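Local coordinates for protein SusD homolog (Bacteroides thetaiotaomicron VPI-5482, PDB 3IHV) that probably binds glycans at the outer membrane of this gut bacterium as a SusD-family outer-membrane protein, and is expected to work with a TonB-dependent transporter, at residues G48-Q53 with G467-D472; N284-T289 with A326-T331; N301-H306 with N365-K370; H306-D311 with R459-S464. All blocks are in the same frame, centred on the assembly; numbering follows the deposited sequence.

Contact 1: residues G48-Q53 with G467-D472; sequences GTDISQ and GHRRQD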
loop_
_atom_site.group_PDB
_atom_site.type_symbol
_atom_site.label_atom_id
_atom_site.label_comp_id
_atom_site.label_asym_id
_atom_site.label_seq_id
_atom_site.Cartn_x
_atom_site.Cartn_y
_atom_site.Cartn_z
ATOM N N GLY A 48 -4.686 -0.372 -12.535
ATOM C CA GLY A 48 -4.237 -0.392 -13.930
ATOM C C GLY A 48 -2.969 -1.154 -14.144
ATOM O O GLY A 48 -1.962 -0.618 -14.640
ATOM N N THR A 49 -3.013 -2.427 -13.772
ATOM C CA THR A 49 -1.853 -3.313 -13.873
ATOM C C THR A 49 -2.266 -4.660 -14.486
ATOM O O THR A 49 -3.310 -4.767 -15.156
ATOM C CB THR A 49 -1.269 -3.584 -12.451
ATOM O OG1 THR A 49 -2.211 -4.324 -11.673
ATOM C CG2 THR A 49 -0.972 -2.250 -11.732
ATOM N N ASP A 50 -1.419 -5.686 -14.300
ATOM C CA ASP A 50 -1.757 -7.031 -14.712
ATOM C C ASP A 50 -2.738 -7.733 -13.787
ATOM O O ASP A 50 -3.260 -8.783 -14.158
ATOM C CB ASP A 50 -0.518 -7.890 -14.923
ATOM C CG ASP A 50 0.450 -7.896 -13.737
ATOM O OD1 ASP A 50 0.428 -6.964 -12.875
ATOM O OD2 ASP A 50 1.289 -8.839 -13.707
ATOM N N ILE A 51 -2.984 -7.179 -12.604
ATOM C CA ILE A 51 -3.879 -7.820 -11.653
ATOM C C ILE A 51 -5.178 -7.091 -11.383
ATOM O O ILE A 51 -6.152 -7.743 -11.051
ATOM C CB ILE A 51 -3.134 -8.156 -10.304
ATOM C CG1 ILE A 51 -2.908 -6.954 -9.414
ATOM C CG2 ILE A 51 -1.821 -8.905 -10.614
ATOM C CD1 ILE A 51 -2.331 -7.262 -8.001
ATOM N N SER A 52 -5.214 -5.749 -11.541
ATOM C CA SER A 52 -6.424 -5.037 -11.261
ATOM C C SER A 52 -6.591 -3.798 -12.110
ATOM O O SER A 52 -5.614 -3.240 -12.660
ATOM C CB SER A 52 -6.534 -4.688 -9.761
ATOM O OG SER A 52 -5.665 -3.661 -9.423
ATOM N N GLN A 53 -7.845 -3.366 -12.173
ATOM C CA GLN A 53 -8.213 -2.180 -12.925
ATOM C C GLN A 53 -9.502 -1.635 -12.371
ATOM O O GLN A 53 -10.258 -2.326 -11.643
ATOM C CB GLN A 53 -8.396 -2.520 -14.425
ATOM C CG GLN A 53 -9.516 -3.538 -14.736
ATOM C CD GLN A 53 -9.768 -3.726 -16.219
ATOM O OE1 GLN A 53 -9.525 -2.821 -17.009
ATOM N NE2 GLN A 53 -10.315 -4.890 -16.601
ATOM N N GLY A 467 -1.879 -2.600 -2.887
ATOM C CA GLY A 467 -1.329 -1.323 -3.319
ATOM C C GLY A 467 0.099 -1.281 -3.789
ATOM O O GLY A 467 0.656 -0.182 -3.926
ATOM N N HIS A 468 0.678 -2.440 -4.053
ATOM C CA HIS A 468 2.088 -2.526 -4.431
ATOM C C HIS A 468 2.379 -2.830 -5.872
ATOM O O HIS A 468 3.492 -2.571 -6.358
ATOM C CB HIS A 468 2.770 -3.627 -3.586
ATOM C CG HIS A 468 2.486 -3.482 -2.130
ATOM N ND1 HIS A 468 2.859 -2.356 -1.412
ATOM C CD2 HIS A 468 1.732 -4.237 -1.300
ATOM C CE1 HIS A 468 2.385 -2.462 -0.181
ATOM N NE2 HIS A 468 1.704 -3.595 -0.087
ATOM N N ARG A 469 1.417 -3.387 -6.587
ATOM C CA ARG A 469 1.749 -3.894 -7.905
ATOM C C ARG A 469 2.259 -2.850 -8.894
ATOM O O ARG A 469 3.264 -3.052 -9.586
ATOM C CB ARG A 469 0.573 -4.675 -8.489
ATOM C CG ARG A 469 0.933 -5.402 -9.783
ATOM C CD ARG A 469 2.008 -6.431 -9.544
ATOM N NE ARG A 469 2.203 -7.361 -10.649
ATOM C CZ ARG A 469 3.045 -8.384 -10.569
ATOM N NH1 ARG A 469 3.773 -8.571 -9.472
ATOM N NH2 ARG A 469 3.196 -9.212 -11.597
ATOM N N ARG A 470 1.531 -1.753 -9.003
ATOM C CA ARG A 470 1.942 -0.709 -9.943
ATOM C C ARG A 470 3.311 -0.146 -9.611
ATOM O O ARG A 470 4.186 -0.008 -10.500
ATOM C CB ARG A 470 0.884 0.368 -9.977
ATOM C CG ARG A 470 1.148 1.462 -11.002
ATOM C CD ARG A 470 -0.127 2.209 -11.307
ATOM N NE ARG A 470 0.154 3.419 -12.067
ATOM C CZ ARG A 470 -0.705 4.091 -12.817
ATOM N NH1 ARG A 470 -1.962 3.713 -12.919
ATOM N NH2 ARG A 470 -0.298 5.193 -13.436
ATOM N N GLN A 471 3.559 0.176 -8.333
ATOM C CA GLN A 471 4.903 0.694 -8.015
ATOM C C GLN A 471 6.010 -0.342 -8.201
ATOM O O GLN A 471 7.137 0.030 -8.523
ATOM C CB GLN A 471 4.948 1.308 -6.619
ATOM C CG GLN A 471 4.066 2.507 -6.451
ATOM C CD GLN A 471 4.458 3.655 -7.340
ATOM O OE1 GLN A 471 3.602 4.241 -8.018
ATOM N NE2 GLN A 471 5.759 3.923 -7.424
ATOM N N ASP A 472 5.680 -1.625 -8.017
ATOM C CA ASP A 472 6.623 -2.715 -8.269
ATOM C C ASP A 472 6.938 -2.746 -9.763
ATOM O O ASP A 472 8.091 -2.729 -10.129
ATOM C CB ASP A 472 6.059 -4.066 -7.810
ATOM C CG ASP A 472 6.195 -4.304 -6.278
ATOM O OD1 ASP A 472 7.032 -3.652 -5.632
ATOM O OD2 ASP A 472 5.453 -5.151 -5.736
#
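Asp-50 and Arg-469 form a two-pronged, side-on salt bridge: NE of Arg-469 donates to OD1 of Asp-50 at 2.9 Å and NH2 of Arg-469 to OD2 of Asp-50 at 2.9 Å. Each oxygen uses its syn lone pair, and the carboxylate and guanidinium planes lie only 11° apart, a pairing that keeps the two groups nearly coplanar and limits their rotation. Arg-469 leaves the helix with CG anti to its N (chi1 -172°) and then bends at chi2, which swings the guanidinium to the carboxylate. Its third nitrogen, NH1, is taken by the carbonyl of Arg-456. Apolar contact follows the aliphatic stem, where CD1 of Ile-51 rests on CB of Arg-469 at 3.9 Å. Separately, CG2 of Thr-49 meets CB of the next residue, Arg-470, at 3.7 Å. A leucine in place of Arg-469 would probably leave the Asp-50 carboxylate without its charged mate and free to turn. Within the loop, OG1 of Thr-49 accepts from the backbone N of Ile-51 at 3.1 Å. Arg-470 runs extended past Gly-48 to Asn-68 and the carbonyl of Leu-47. The arrangement is an ST turn leading into strand 52-54, tied by a bidentate salt bridge to the first turn of helix 469-475.

Contact 2: residues N284-T289 with A326-T331; sequences NGVKTT and ANYQYT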
loop_
_atom_site.group_PDB
_atom_site.type_symbol
_atom_site.label_atom_id
_atom_site.label_comp_id
_atom_site.label_asym_id
_atom_site.label_seq_id
_atom_site.Cartn_x
_atom_site.Cartn_y
_atom_site.Cartn_z
ATOM N N ASN A 284 -13.063 -0.729 -2.685
ATOM C CA ASN A 284 -12.345 -1.923 -3.130
ATOM C C ASN A 284 -12.897 -3.168 -2.445
ATOM O O ASN A 284 -12.195 -4.159 -2.256
ATOM C CB ASN A 284 -10.854 -1.784 -2.881
ATOM C CG ASN A 284 -10.503 -1.794 -1.407
ATOM O OD1 ASN A 284 -11.389 -1.559 -0.541
ATOM N ND2 ASN A 284 -9.245 -2.041 -1.103
ATOM N N GLY A 285 -14.156 -3.111 -2.057
ATOM C CA GLY A 285 -14.775 -4.234 -1.392
ATOM C C GLY A 285 -15.356 -5.266 -2.338
ATOM O O GLY A 285 -15.108 -5.249 -3.552
ATOM N N VAL A 286 -16.184 -6.133 -1.760
ATOM C CA VAL A 286 -16.977 -7.080 -2.516
ATOM C C VAL A 286 -18.253 -6.328 -2.824
ATOM O O VAL A 286 -18.776 -5.637 -1.946
ATOM C CB VAL A 286 -17.263 -8.349 -1.693
ATOM C CG1 VAL A 286 -18.298 -9.216 -2.405
ATOM C CG2 VAL A 286 -15.959 -9.117 -1.487
ATOM N N LYS A 287 -18.758 -6.433 -4.053
ATOM C CA LYS A 287 -19.992 -5.748 -4.428
ATOM C C LYS A 287 -21.113 -6.205 -3.506
ATOM O O LYS A 287 -21.392 -7.392 -3.410
ATOM C CB LYS A 287 -20.307 -6.023 -5.905
ATOM C CG LYS A 287 -21.442 -5.225 -6.490
ATOM C CD LYS A 287 -21.139 -3.748 -6.558
ATOM C CE LYS A 287 -21.932 -2.998 -7.627
ATOM N NZ LYS A 287 -21.434 -1.566 -7.736
ATOM N N THR A 288 -21.757 -5.233 -2.854
ATOM C CA THR A 288 -22.787 -5.482 -1.824
ATOM C C THR A 288 -23.880 -4.431 -1.844
ATOM O O THR A 288 -23.599 -3.221 -1.914
ATOM C CB THR A 288 -22.081 -5.401 -0.428
ATOM O OG1 THR A 288 -20.911 -6.223 -0.423
ATOM C CG2 THR A 288 -23.027 -5.745 0.769
ATOM N N THR A 289 -25.139 -4.865 -1.802
ATOM C CA THR A 289 -26.240 -3.926 -1.767
ATOM C C THR A 289 -26.497 -3.391 -0.362
ATOM O O THR A 289 -26.214 -4.044 0.632
ATOM C CB THR A 289 -27.562 -4.600 -2.162
ATOM O OG1 THR A 289 -27.785 -5.718 -1.296
ATOM C CG2 THR A 289 -27.543 -5.070 -3.612
ATOM N N ALA A 326 -12.795 -12.393 -5.139
ATOM C CA ALA A 326 -14.194 -12.697 -4.980
ATOM C C ALA A 326 -14.854 -12.859 -6.337
ATOM O O ALA A 326 -14.903 -11.918 -7.115
ATOM C CB ALA A 326 -14.938 -11.584 -4.209
ATOM N N ASN A 327 -15.369 -14.045 -6.599
ATOM C CA ASN A 327 -16.124 -14.304 -7.828
ATOM C C ASN A 327 -17.618 -14.161 -7.557
ATOM O O ASN A 327 -18.444 -14.617 -8.356
ATOM C CB ASN A 327 -15.798 -15.703 -8.366
ATOM C CG ASN A 327 -16.277 -16.829 -7.457
ATOM O OD1 ASN A 327 -16.726 -16.611 -6.322
ATOM N ND2 ASN A 327 -16.210 -18.062 -7.969
ATOM N N TYR A 328 -17.946 -13.444 -6.482
ATOM C CA TYR A 328 -19.311 -13.344 -5.982
ATOM C C TYR A 328 -19.584 -11.944 -5.526
ATOM O O TYR A 328 -18.661 -11.168 -5.333
ATOM C CB TYR A 328 -19.457 -14.267 -4.751
ATOM C CG TYR A 328 -18.484 -13.961 -3.621
ATOM C CD1 TYR A 328 -18.779 -12.989 -2.657
ATOM C CD2 TYR A 328 -17.253 -14.609 -3.533
ATOM C CE1 TYR A 328 -17.907 -12.695 -1.628
ATOM C CE2 TYR A 328 -16.357 -14.310 -2.513
ATOM C CZ TYR A 328 -16.699 -13.359 -1.543
ATOM O OH TYR A 328 -15.812 -13.032 -0.529
ATOM N N GLN A 329 -20.861 -11.663 -5.293
ATOM C CA GLN A 329 -21.311 -10.395 -4.739
ATOM C C GLN A 329 -22.438 -10.752 -3.760
ATOM O O GLN A 329 -22.921 -11.873 -3.735
ATOM C CB GLN A 329 -21.894 -9.499 -5.850
ATOM C CG GLN A 329 -23.096 -10.060 -6.612
ATOM C CD GLN A 329 -23.625 -9.011 -7.584
ATOM O OE1 GLN A 329 -23.630 -7.818 -7.252
ATOM N NE2 GLN A 329 -23.991 -9.424 -8.790
ATOM N N TYR A 330 -22.880 -9.776 -2.985
ATOM C CA TYR A 330 -23.963 -9.975 -2.054
ATOM C C TYR A 330 -25.158 -9.152 -2.549
ATOM O O TYR A 330 -25.044 -7.924 -2.701
ATOM C CB TYR A 330 -23.567 -9.491 -0.678
ATOM C CG TYR A 330 -22.454 -10.283 -0.072
ATOM C CD1 TYR A 330 -22.659 -11.588 0.355
ATOM C CD2 TYR A 330 -21.191 -9.741 0.067
ATOM C CE1 TYR A 330 -21.597 -12.344 0.914
ATOM C CE2 TYR A 330 -20.157 -10.467 0.635
ATOM C CZ TYR A 330 -20.354 -11.769 1.044
ATOM O OH TYR A 330 -19.301 -12.484 1.612
ATOM N N THR A 331 -26.273 -9.833 -2.776
ATOM C CA THR A 331 -27.529 -9.214 -3.177
ATOM C C THR A 331 -28.324 -9.001 -1.863
ATOM O O THR A 331 -27.845 -9.332 -0.770
ATOM C CB THR A 331 -28.331 -10.158 -4.135
ATOM O OG1 THR A 331 -28.828 -11.273 -3.400
ATOM C CG2 THR A 331 -27.444 -10.650 -5.257
HETATM O O HOH W 1 -17.732 -8.519 -5.735
#
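Val-286 pushes both methyls into the strand opposite: CG1 touches CE1 of Tyr-328 at 3.6 Å and CE2 of Tyr-330 at 3.8 Å, and CG2 meets CB of Ala-326 at 3.8 Å. With CG1 anti to the backbone N (chi1 170°), that methyl reaches both tyrosine rings. Farther along, Thr-288 lies beside Tyr-330 and points the same way, its OG1 at the ring edge, 3.6 Å from CD2 of Tyr-330. Lys-287 and Gln-329 also run side by side, with their CB atoms in touch. The touching parts, 286-289 and 326-331, run 5° apart. N of Tyr-330 donates to O of Lys-287 at 2.8 Å, and N of Thr-289 to O of Tyr-330 at 3.2 Å, making an isolated parallel beta bridge. Where the chains diverge, one water takes the N-H of Lys-287 and donates to O of Tyr-328. In the next shell, OG1 of Thr-288 donates to O of Val-286 at 2.7 Å, fixing its own rotation. Both tyrosine hydroxyls bond to Asp-372, which steadies the rings around Val-286, and NZ of Lys-287 reaches O of Ala-299. The bridge thus adds the loop alongside strand 325-330, whose sheet partners are strands 335-337 and 367-368, while helix 373-376 packs on Tyr-330.

Contact 3: residues N301-H306 with N365-K370; sequences NVKVVH and NYTPAK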
loop_
_atom_site.group_PDB
_atom_site.type_symbol
_atom_site.label_atom_id
_atom_site.label_comp_id
_atom_site.label_asym_id
_atom_site.label_seq_id
_atom_site.Cartn_x
_atom_site.Cartn_y
_atom_site.Cartn_z
ATOM N N ASN A 301 -15.491 -0.980 -6.895
ATOM C CA ASN A 301 -15.020 -0.526 -8.188
ATOM C C ASN A 301 -13.645 -1.055 -8.605
ATOM O O ASN A 301 -13.184 -0.789 -9.746
ATOM C CB ASN A 301 -15.033 1.018 -8.225
ATOM C CG ASN A 301 -16.418 1.571 -8.160
ATOM O OD1 ASN A 301 -17.317 1.033 -8.785
ATOM N ND2 ASN A 301 -16.586 2.690 -7.464
ATOM N N VAL A 302 -12.968 -1.783 -7.716
ATOM C CA VAL A 302 -11.688 -2.391 -8.059
ATOM C C VAL A 302 -12.023 -3.779 -8.611
ATOM O O VAL A 302 -12.596 -4.625 -7.906
ATOM C CB VAL A 302 -10.743 -2.536 -6.840
ATOM C CG1 VAL A 302 -9.501 -3.373 -7.264
ATOM C CG2 VAL A 302 -10.369 -1.111 -6.292
ATOM N N LYS A 303 -11.692 -3.985 -9.879
ATOM C CA LYS A 303 -11.997 -5.215 -10.549
ATOM C C LYS A 303 -10.712 -5.976 -10.837
ATOM O O LYS A 303 -9.661 -5.378 -11.037
ATOM C CB LYS A 303 -12.760 -4.926 -11.856
ATOM C CG LYS A 303 -14.050 -4.188 -11.664
ATOM C CD LYS A 303 -14.953 -4.885 -10.623
ATOM C CE LYS A 303 -16.377 -4.367 -10.656
ATOM N NZ LYS A 303 -17.176 -5.070 -9.569
ATOM N N VAL A 304 -10.811 -7.294 -10.825
ATOM C CA VAL A 304 -9.649 -8.153 -11.015
ATOM C C VAL A 304 -9.455 -8.505 -12.480
ATOM O O VAL A 304 -10.403 -8.932 -13.163
ATOM C CB VAL A 304 -9.768 -9.470 -10.194
ATOM C CG1 VAL A 304 -8.525 -10.379 -10.425
ATOM C CG2 VAL A 304 -9.999 -9.167 -8.711
ATOM N N VAL A 305 -8.223 -8.348 -12.972
ATOM C CA VAL A 305 -7.934 -8.688 -14.362
ATOM C C VAL A 305 -8.075 -10.197 -14.525
ATOM O O VAL A 305 -7.412 -10.961 -13.816
ATOM C CB VAL A 305 -6.570 -8.146 -14.781
ATOM C CG1 VAL A 305 -6.176 -8.617 -16.206
ATOM C CG2 VAL A 305 -6.549 -6.570 -14.695
ATOM N N HIS A 306 -8.911 -10.655 -15.457
ATOM C CA HIS A 306 -9.208 -12.095 -15.476
ATOM C C HIS A 306 -8.032 -13.015 -15.820
ATOM O O HIS A 306 -7.965 -14.140 -15.332
ATOM C CB HIS A 306 -10.422 -12.458 -16.310
ATOM C CG HIS A 306 -11.020 -13.752 -15.879
ATOM N ND1 HIS A 306 -11.605 -13.900 -14.640
ATOM C CD2 HIS A 306 -11.047 -14.970 -16.467
ATOM C CE1 HIS A 306 -12.027 -15.148 -14.515
ATOM N NE2 HIS A 306 -11.703 -15.817 -15.611
ATOM N N ASN A 365 -16.104 -8.510 -13.571
ATOM C CA ASN A 365 -16.592 -7.816 -12.396
ATOM C C ASN A 365 -16.093 -8.399 -11.070
ATOM O O ASN A 365 -16.433 -7.844 -10.028
ATOM C CB ASN A 365 -18.111 -7.721 -12.413
ATOM C CG ASN A 365 -18.616 -6.711 -13.413
ATOM O OD1 ASN A 365 -17.999 -5.667 -13.603
ATOM N ND2 ASN A 365 -19.780 -6.977 -13.996
ATOM N N TYR A 366 -15.314 -9.486 -11.092
ATOM C CA TYR A 366 -14.700 -10.027 -9.874
ATOM C C TYR A 366 -13.974 -8.887 -9.165
ATOM O O TYR A 366 -13.448 -7.960 -9.813
ATOM C CB TYR A 366 -13.620 -11.078 -10.171
ATOM C CG TYR A 366 -14.014 -12.465 -10.640
ATOM C CD1 TYR A 366 -15.304 -12.777 -11.082
ATOM C CD2 TYR A 366 -13.033 -13.458 -10.719
ATOM C CE1 TYR A 366 -15.611 -14.053 -11.527
ATOM C CE2 TYR A 366 -13.311 -14.695 -11.159
ATOM C CZ TYR A 366 -14.599 -14.997 -11.591
ATOM O OH TYR A 366 -14.890 -16.255 -12.025
ATOM N N THR A 367 -13.916 -8.980 -7.834
ATOM C CA THR A 367 -13.303 -7.957 -6.993
ATOM C C THR A 367 -12.287 -8.605 -6.051
ATOM O O THR A 367 -12.175 -9.833 -5.984
ATOM C CB THR A 367 -14.367 -7.262 -6.110
ATOM O OG1 THR A 367 -14.969 -8.240 -5.214
ATOM C CG2 THR A 367 -15.455 -6.623 -6.975
ATOM N N PRO A 368 -11.540 -7.779 -5.321
ATOM C CA PRO A 368 -10.782 -8.401 -4.236
ATOM C C PRO A 368 -11.774 -8.966 -3.206
ATOM O O PRO A 368 -12.924 -8.503 -3.122
ATOM C CB PRO A 368 -10.012 -7.204 -3.626
ATOM C CG PRO A 368 -10.093 -6.089 -4.659
ATOM C CD PRO A 368 -11.306 -6.333 -5.432
ATOM N N ALA A 369 -11.340 -9.966 -2.432
ATOM C CA ALA A 369 -12.141 -10.534 -1.346
ATOM C C ALA A 369 -11.490 -10.279 0.013
ATOM O O ALA A 369 -12.041 -10.626 1.044
ATOM C CB ALA A 369 -12.334 -12.026 -1.543
ATOM N N LYS A 370 -10.308 -9.663 0.021
ATOM C CA LYS A 370 -9.571 -9.399 1.263
ATOM C C LYS A 370 -10.329 -8.507 2.240
ATOM O O LYS A 370 -10.144 -8.621 3.449
ATOM C CB LYS A 370 -8.235 -8.764 0.936
ATOM C CG LYS A 370 -7.314 -9.736 0.238
ATOM C CD LYS A 370 -5.963 -9.145 -0.118
ATOM C CE LYS A 370 -4.989 -10.261 -0.529
ATOM N NZ LYS A 370 -3.592 -9.841 -0.954
#
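Lys-303 reaches across with its ammonium group: NZ donates to O of Asn-365 at 2.9 Å, approaching a little tilted from that carbonyl's plane. A second acceptor for NZ is O of Ala-300, so two backbone carbonyls hold this buried ammonium group. The side chain is bent at chi2 (-52°), which folds its methylenes against the carbonyls of Asn-365 and Tyr-366 and lays NZ 3.5 Å from CG2 of Thr-367. A methionine in place of Lys-303 would probably leave O of Asn-365 and O of Ala-300 without this shared donor. The neighbouring carbonyl, O of Tyr-366, accepts from N of Val-304 at 2.9 Å, the donor standing well above the carbonyl plane, and also receives a CA-H...O contact from Lys-303. CA of Thr-367 makes a similar contact with O of Val-302, and OG1 of Thr-367 donates to O of Pro-368 at 2.9 Å within its own strand. Apolar contact is made by CG1 of Val-302 on CG of Pro-368 at 3.8 Å. His-306 turns its edge toward the face of Tyr-366 in an offset edge-to-face pair, CE1 of His-306 lying 3.6 Å from CE2 of Tyr-366, with the planes at 76°. The hydroxyl of Tyr-366 bonds to Asp-353. The touching parts, 302-306 and 365-368, run at 109° to each other. Through the backbone, Lys-303 and Val-305 bond to Gln-53 and Ile-51, pairing strand 302-304 antiparallel with strand 52-54, and Thr-367 bonds to Ala-326 of strand 325-330; helix 306-313 starts directly after Val-305 and covers Val-304 and Tyr-366 with Val-309.

Contact 4: residues H306-D311 with R459-S464; sequences HTFVLD and RSYELS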
loop_
_atom_site.group_PDB
_atom_site.type_symbol
_atom_site.label_atom_id
_atom_site.label_comp_id
_atom_site.label_asym_id
_atom_site.label_seq_id
_atom_site.Cartn_x
_atom_site.Cartn_y
_atom_site.Cartn_z
ATOM N N HIS A 306 -8.911 -10.655 -15.457
ATOM C CA HIS A 306 -9.208 -12.095 -15.476
ATOM C C HIS A 306 -8.032 -13.015 -15.820
ATOM O O HIS A 306 -7.965 -14.140 -15.332
ATOM C CB HIS A 306 -10.422 -12.458 -16.310
ATOM C CG HIS A 306 -11.020 -13.752 -15.879
ATOM N ND1 HIS A 306 -11.605 -13.900 -14.640
ATOM C CD2 HIS A 306 -11.047 -14.970 -16.467
ATOM C CE1 HIS A 306 -12.027 -15.148 -14.515
ATOM N NE2 HIS A 306 -11.703 -15.817 -15.611
ATOM N N THR A 307 -7.096 -12.534 -16.637
ATOM C CA THR A 307 -5.916 -13.326 -16.937
ATOM C C THR A 307 -5.087 -13.650 -15.667
ATOM O O THR A 307 -4.450 -14.709 -15.587
ATOM C CB THR A 307 -5.101 -12.675 -18.007
ATOM O OG1 THR A 307 -5.004 -11.279 -17.745
ATOM C CG2 THR A 307 -5.794 -12.871 -19.421
ATOM N N PHE A 308 -5.098 -12.758 -14.683
ATOM C CA PHE A 308 -4.470 -13.027 -13.392
ATOM C C PHE A 308 -5.170 -14.212 -12.725
ATOM O O PHE A 308 -4.512 -15.152 -12.221
ATOM C CB PHE A 308 -4.510 -11.765 -12.522
ATOM C CG PHE A 308 -3.920 -11.935 -11.134
ATOM C CD1 PHE A 308 -2.653 -12.456 -10.960
ATOM C CD2 PHE A 308 -4.613 -11.492 -9.995
ATOM C CE1 PHE A 308 -2.108 -12.563 -9.709
ATOM C CE2 PHE A 308 -4.056 -11.614 -8.750
ATOM C CZ PHE A 308 -2.816 -12.156 -8.614
ATOM N N VAL A 309 -6.507 -14.156 -12.711
ATOM C CA VAL A 309 -7.314 -15.257 -12.204
ATOM C C VAL A 309 -6.948 -16.561 -12.900
ATOM O O VAL A 309 -6.743 -17.588 -12.223
ATOM C CB VAL A 309 -8.840 -15.023 -12.341
ATOM C CG1 VAL A 309 -9.629 -16.303 -11.921
ATOM C CG2 VAL A 309 -9.290 -13.789 -11.578
ATOM N N LEU A 310 -6.889 -16.547 -14.235
ATOM C CA LEU A 310 -6.567 -17.777 -14.963
ATOM C C LEU A 310 -5.186 -18.331 -14.565
ATOM O O LEU A 310 -5.055 -19.553 -14.355
ATOM C CB LEU A 310 -6.701 -17.568 -16.470
ATOM C CG LEU A 310 -8.110 -17.211 -16.953
ATOM C CD1 LEU A 310 -8.100 -16.902 -18.470
ATOM C CD2 LEU A 310 -9.170 -18.284 -16.650
ATOM N N ASP A 311 -4.169 -17.463 -14.480
ATOM C CA ASP A 311 -2.822 -17.912 -14.087
ATOM C C ASP A 311 -2.874 -18.543 -12.716
ATOM O O ASP A 311 -2.386 -19.645 -12.511
ATOM C CB ASP A 311 -1.808 -16.782 -14.022
ATOM C CG ASP A 311 -1.412 -16.282 -15.372
ATOM O OD1 ASP A 311 -1.687 -16.990 -16.368
ATOM O OD2 ASP A 311 -0.871 -15.156 -15.425
ATOM N N ARG A 459 4.935 -11.933 -5.507
ATOM C CA ARG A 459 4.414 -10.676 -5.001
ATOM C C ARG A 459 2.958 -10.460 -5.383
ATOM O O ARG A 459 2.168 -9.936 -4.560
ATOM C CB ARG A 459 5.292 -9.490 -5.434
ATOM C CG ARG A 459 6.689 -9.519 -4.783
ATOM C CD ARG A 459 7.477 -8.266 -5.114
ATOM N NE ARG A 459 6.921 -7.068 -4.474
ATOM C CZ ARG A 459 7.035 -6.782 -3.181
ATOM N NH1 ARG A 459 7.683 -7.590 -2.322
ATOM N NH2 ARG A 459 6.437 -5.700 -2.721
ATOM N N SER A 460 2.577 -10.872 -6.599
ATOM C CA SER A 460 1.174 -10.788 -6.986
ATOM C C SER A 460 0.334 -11.750 -6.169
ATOM O O SER A 460 -0.722 -11.363 -5.668
ATOM C CB SER A 460 0.988 -10.994 -8.494
ATOM O OG SER A 460 1.139 -12.337 -8.892
ATOM N N TYR A 461 0.788 -12.994 -5.986
ATOM C CA TYR A 461 0.029 -13.994 -5.207
ATOM C C TYR A 461 -0.054 -13.674 -3.722
ATOM O O TYR A 461 -1.080 -13.961 -3.077
ATOM C CB TYR A 461 0.582 -15.410 -5.426
ATOM C CG TYR A 461 0.487 -15.926 -6.866
ATOM C CD1 TYR A 461 -0.446 -15.419 -7.773
ATOM C CD2 TYR A 461 1.231 -17.016 -7.266
ATOM C CE1 TYR A 461 -0.568 -15.936 -9.049
ATOM C CE2 TYR A 461 1.094 -17.563 -8.534
ATOM C CZ TYR A 461 0.197 -17.017 -9.419
ATOM O OH TYR A 461 0.077 -17.561 -10.677
ATOM N N GLU A 462 0.985 -13.024 -3.190
ATOM C CA GLU A 462 0.983 -12.723 -1.772
ATOM C C GLU A 462 0.268 -11.428 -1.417
ATOM O O GLU A 462 -0.468 -11.358 -0.409
ATOM C CB GLU A 462 2.426 -12.655 -1.247
ATOM C CG GLU A 462 2.510 -12.359 0.254
ATOM C CD GLU A 462 1.806 -13.382 1.147
ATOM O OE1 GLU A 462 1.579 -14.568 0.720
ATOM O OE2 GLU A 462 1.420 -12.985 2.281
ATOM N N LEU A 463 0.484 -10.408 -2.240
ATOM C CA LEU A 463 0.101 -9.037 -1.913
ATOM C C LEU A 463 -0.965 -8.400 -2.815
ATOM O O LEU A 463 -1.164 -7.193 -2.764
ATOM C CB LEU A 463 1.378 -8.180 -1.989
ATOM C CG LEU A 463 2.549 -8.631 -1.128
ATOM C CD1 LEU A 463 3.838 -7.902 -1.585
ATOM C CD2 LEU A 463 2.278 -8.358 0.311
ATOM N N SER A 464 -1.648 -9.203 -3.632
ATOM C CA SER A 464 -2.601 -8.685 -4.591
ATOM C C SER A 464 -3.541 -7.684 -3.969
ATOM O O SER A 464 -3.997 -7.904 -2.867
ATOM C CB SER A 464 -3.424 -9.822 -5.231
ATOM O OG SER A 464 -4.183 -10.563 -4.289
HETATM O O HOH W 2 0.934 -15.409 -12.661
#
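Phe-308 and Tyr-461 bury the most surface here, Phe-308 directing its ring into the side of helix 448-463. With CG anti to the backbone N (chi1 178°), the ring reaches out from helix 306-313, and its far end meets Ser-460, Tyr-461 and Ser-464. CE1 of Phe-308 lies 3.4 Å from OG of Ser-460 and 3.8 Å from CE1 of Tyr-461, meeting the tyrosine ring at its edge. At its other meta carbon, CE2 of Phe-308 comes within 4.0 Å of CB of Ser-464. OG of Ser-460 is engaged by the carbonyl of Lys-457, one turn earlier in its helix, so its approach to the phenyl ring is a packing contact. Tyr-461 reaches across to the neighbouring helix, where its OH lies 3.7 Å from O of Asp-311. A water joins this hydroxyl, 3.0 Å away, to OD2 of Asp-311 by a weak bond. Trp-312 stacks on Tyr-461 and also meets the Phe-308 ring. The helix segments cross nearly at right angles (-96°), their axes 11.9 Å apart at closest approach, a separation bridged by these rings. The chemistry is that of a phenyl ring whose outer end abuts two serines and the edge of Tyr-461: direct attraction is probably mainly dispersion, and the polar link is left to a water at the exposed margin beside Asp-311.

Contacts 1, 3 and 4 are buried and touch one another, whereas contact 2, whose centre lies about 22 Å from the centre of the chain, is only partly buried. Strands 52-54 and 302-304 are neighbours in one sheet and join contact 1 to contact 3; strands 325-330 and 367-368 do the same for contacts 2 and 3. His-306 belongs to both contacts 3 and 4, where strand 302-304 passes into helix 306-313. Chemistry differs accordingly: a paired charge in contact 1, backbone bridging in contact 2, a lysine on carbonyls in contact 3, aromatic packing in contact 4. Asp-472 with Arg-459 links contacts 1 and 4, and Lys-370 with Ser-464 links contacts 3 and 4.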